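Local structure of Non-sulfated chondroitin lyase E66 (Autographa californica nucleopolyhedrovirus, 3VSN) at residues A135-F140 / M183-T188. The protein cleaves non-sulfated chondroitin as a polysaccharide lyase of the occlusion-derived virus envelope and is essential for oral infection of the insect host. Numbering follows the deposited sequence.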
loop_
_atom_site.group_PDB
_atom_site.type_symbol
_atom_site.label_atom_id
_atom_site.label_comp_id
_atom_site.label_asym_id
_atom_site.label_seq_id
_atom_site.Cartn_x
_atom_site.Cartn_y
_atom_site.Cartn_z
ATOM N N ALA A 135 -22.647 3.152 -22.216
ATOM C CA ALA A 135 -21.501 2.458 -21.628
ATOM C C ALA A 135 -21.356 2.660 -20.114
ATOM O O ALA A 135 -20.441 2.107 -19.499
ATOM C CB ALA A 135 -20.220 2.861 -22.348
ATOM N N ASP A 136 -22.256 3.442 -19.517
ATOM C CA ASP A 136 -22.227 3.703 -18.071
ATOM C C ASP A 136 -23.025 2.657 -17.279
ATOM O O ASP A 136 -23.955 2.982 -16.534
ATOM C CB ASP A 136 -22.711 5.127 -17.769
ATOM C CG ASP A 136 -21.711 6.194 -18.198
ATOM O OD1 ASP A 136 -20.688 5.850 -18.832
ATOM O OD2 ASP A 136 -21.948 7.383 -17.899
ATOM N N TRP A 137 -22.630 1.399 -17.444
ATOM C CA TRP A 137 -23.333 0.257 -16.866
ATOM C C TRP A 137 -23.000 0.013 -15.415
ATOM O O TRP A 137 -23.741 -0.687 -14.719
ATOM C CB TRP A 137 -23.010 -0.993 -17.680
ATOM C CG TRP A 137 -21.533 -1.311 -17.683
ATOM C CD1 TRP A 137 -20.579 -0.928 -18.624
ATOM C CD2 TRP A 137 -20.783 -2.059 -16.664
ATOM N NE1 TRP A 137 -19.333 -1.390 -18.276
ATOM C CE2 TRP A 137 -19.384 -2.073 -17.111
ATOM C CE3 TRP A 137 -21.120 -2.707 -15.481
ATOM C CZ2 TRP A 137 -18.388 -2.713 -16.386
ATOM C CZ3 TRP A 137 -20.106 -3.342 -14.755
ATOM C CH2 TRP A 137 -18.774 -3.345 -15.200
ATOM N N TYR A 138 -21.883 0.583 -14.955
ATOM C CA TYR A 138 -21.277 0.247 -13.655
ATOM C C TYR A 138 -22.250 0.187 -12.478
ATOM O O TYR A 138 -22.373 -0.849 -11.823
ATOM C CB TYR A 138 -20.116 1.198 -13.327
ATOM C CG TYR A 138 -19.257 0.755 -12.151
ATOM C CD1 TYR A 138 -18.271 -0.219 -12.314
ATOM C CD2 TYR A 138 -19.426 1.316 -10.883
ATOM C CE1 TYR A 138 -17.479 -0.625 -11.251
ATOM C CE2 TYR A 138 -18.637 0.915 -9.810
ATOM C CZ TYR A 138 -17.665 -0.056 -10.001
ATOM O OH TYR A 138 -16.874 -0.465 -8.949
ATOM N N HIS A 139 -22.930 1.296 -12.212
ATOM C CA HIS A 139 -23.780 1.407 -11.029
ATOM C C HIS A 139 -25.017 0.549 -11.063
ATOM O O HIS A 139 -25.616 0.279 -10.022
ATOM C CB HIS A 139 -24.106 2.865 -10.740
ATOM C CG HIS A 139 -22.930 3.644 -10.204
ATOM N ND1 HIS A 139 -22.405 4.701 -10.845
ATOM C CD2 HIS A 139 -22.168 3.464 -9.051
ATOM C CE1 HIS A 139 -21.367 5.184 -10.136
ATOM N NE2 HIS A 139 -21.222 4.422 -9.039
ATOM N N PHE A 140 -25.392 0.086 -12.253
ATOM C CA PHE A 140 -26.533 -0.817 -12.397
ATOM C C PHE A 140 -26.169 -2.261 -12.051
ATOM O O PHE A 140 -26.973 -2.984 -11.458
ATOM C CB PHE A 140 -27.123 -0.723 -13.810
ATOM C CG PHE A 140 -27.591 0.657 -14.175
ATOM C CD1 PHE A 140 -28.801 1.146 -13.692
ATOM C CD2 PHE A 140 -26.815 1.477 -14.989
ATOM C CE1 PHE A 140 -29.231 2.427 -14.018
ATOM C CE2 PHE A 140 -27.240 2.754 -15.321
ATOM C CZ PHE A 140 -28.448 3.230 -14.834
ATOM N N MET A 183 -27.101 -7.572 -17.638
ATOM C CA MET A 183 -27.520 -6.771 -18.796
ATOM C C MET A 183 -26.808 -7.167 -20.097
ATOM O O MET A 183 -26.395 -6.309 -20.878
ATOM C CB MET A 183 -27.368 -5.270 -18.507
ATOM C CG MET A 183 -27.927 -4.835 -17.155
ATOM S SD MET A 183 -28.017 -3.051 -16.897
ATOM C CE MET A 183 -26.293 -2.572 -17.001
ATOM N N GLY A 184 -26.667 -8.474 -20.313
ATOM C CA GLY A 184 -26.094 -9.006 -21.552
ATOM C C GLY A 184 -24.576 -9.087 -21.605
ATOM O O GLY A 184 -24.010 -9.449 -22.637
ATOM N N TRP A 185 -23.915 -8.756 -20.496
ATOM C CA TRP A 185 -22.457 -8.813 -20.416
ATOM C C TRP A 185 -21.969 -9.840 -19.438
ATOM O O TRP A 185 -22.524 -9.987 -18.347
ATOM C CB TRP A 185 -21.887 -7.468 -19.997
ATOM C CG TRP A 185 -21.841 -6.399 -21.060
ATOM C CD1 TRP A 185 -21.096 -6.394 -22.238
ATOM C CD2 TRP A 185 -22.530 -5.101 -21.040
ATOM N NE1 TRP A 185 -21.291 -5.227 -22.937
ATOM C CE2 TRP A 185 -22.136 -4.408 -22.273
ATOM C CE3 TRP A 185 -23.411 -4.473 -20.162
ATOM C CZ2 TRP A 185 -22.612 -3.143 -22.588
ATOM C CZ3 TRP A 185 -23.885 -3.197 -20.491
ATOM C CH2 TRP A 185 -23.492 -2.549 -21.675
ATOM N N HIS A 186 -20.907 -10.548 -19.816
ATOM C CA HIS A 186 -20.194 -11.421 -18.892
ATOM C C HIS A 186 -19.162 -10.606 -18.161
ATOM O O HIS A 186 -18.506 -9.750 -18.756
ATOM C CB HIS A 186 -19.547 -12.575 -19.647
ATOM C CG HIS A 186 -18.653 -13.442 -18.793
ATOM N ND1 HIS A 186 -19.137 -14.356 -17.931
ATOM C CD2 HIS A 186 -17.267 -13.508 -18.698
ATOM C CE1 HIS A 186 -18.116 -14.975 -17.315
ATOM N NE2 HIS A 186 -16.970 -14.455 -17.785
ATOM N N ARG A 187 -19.016 -10.849 -16.862
ATOM C CA ARG A 187 -18.083 -10.071 -16.045
ATOM C C ARG A 187 -17.043 -10.949 -15.353
ATOM O O ARG A 187 -17.275 -12.139 -15.119
ATOM C CB ARG A 187 -18.839 -9.215 -15.021
ATOM C CG ARG A 187 -19.825 -8.215 -15.619
ATOM C CD ARG A 187 -19.130 -7.165 -16.478
ATOM N NE ARG A 187 -20.075 -6.205 -17.050
ATOM C CZ ARG A 187 -19.796 -5.388 -18.061
ATOM N NH1 ARG A 187 -18.595 -5.407 -18.632
ATOM N NH2 ARG A 187 -20.719 -4.549 -18.511
ATOM N N THR A 188 -15.896 -10.348 -15.038
ATOM C CA THR A 188 -14.766 -11.053 -14.431
ATOM C C THR A 188 -14.131 -10.202 -13.332
ATOM O O THR A 188 -14.584 -9.088 -13.062
ATOM C CB THR A 188 -13.654 -11.344 -15.467
ATOM O OG1 THR A 188 -13.189 -10.109 -16.026
ATOM C CG2 THR A 188 -14.150 -12.266 -16.584
#
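Trp137 meets Met183, Trp185 and Arg187 in turn, and tracing its side chain from CB to the far rim of the indole accounts for most of the contact. At the root, CB lies 3.7 Å from Met183 CE and equally far from Trp185 CZ3; both of its neighbours from 183-188 are carbon atoms. Met183 reaches in through a bend at its last torsion, and the same methyl also rests 3.8 Å from Phe140 CB, bridging Trp137 and the helical residue Phe140. With chi1 at 60°, Trp137 CG stands between the backbone N and the carbonyl carbon, a turn that sends the indole toward the guanidinium of Arg187. Its NH2 sits over the ring fusion, 3.1 Å from Trp137 CD2; CZ and NH1 follow above CZ2, and NE reaches CH2 at 3.6 Å. Planes only 14° apart identify a parallel stack, and the position of Arg187 CZ, 3.4 Å from the centroid of the six-membered ring and 12° off its normal, meets the criteria for cation-pi. Trp137 NE1 and Arg187 NH2, both donors, come near each other without bonding. On the opposite face of the guanidinium Trp185 CB touches near the rim, which may limit tilting of the planar group. The two indoles are inclined to each other, the Trp137 five-membered and Trp185 six-membered ring centroids lying 5.1 Å apart. Trp137 also touches Asn191, a catalytic proton acceptor on helix 189-205, placing the arginine-backed indole at the active site of the alpha-helical lyase domain. Here the loop entering helix 138-154 faces strand 185-186, the second strand of a two-stranded antiparallel hairpin with 181-182, while helix 75-93 packs against Phe140 and Arg187 touches Met195 of helix 189-205.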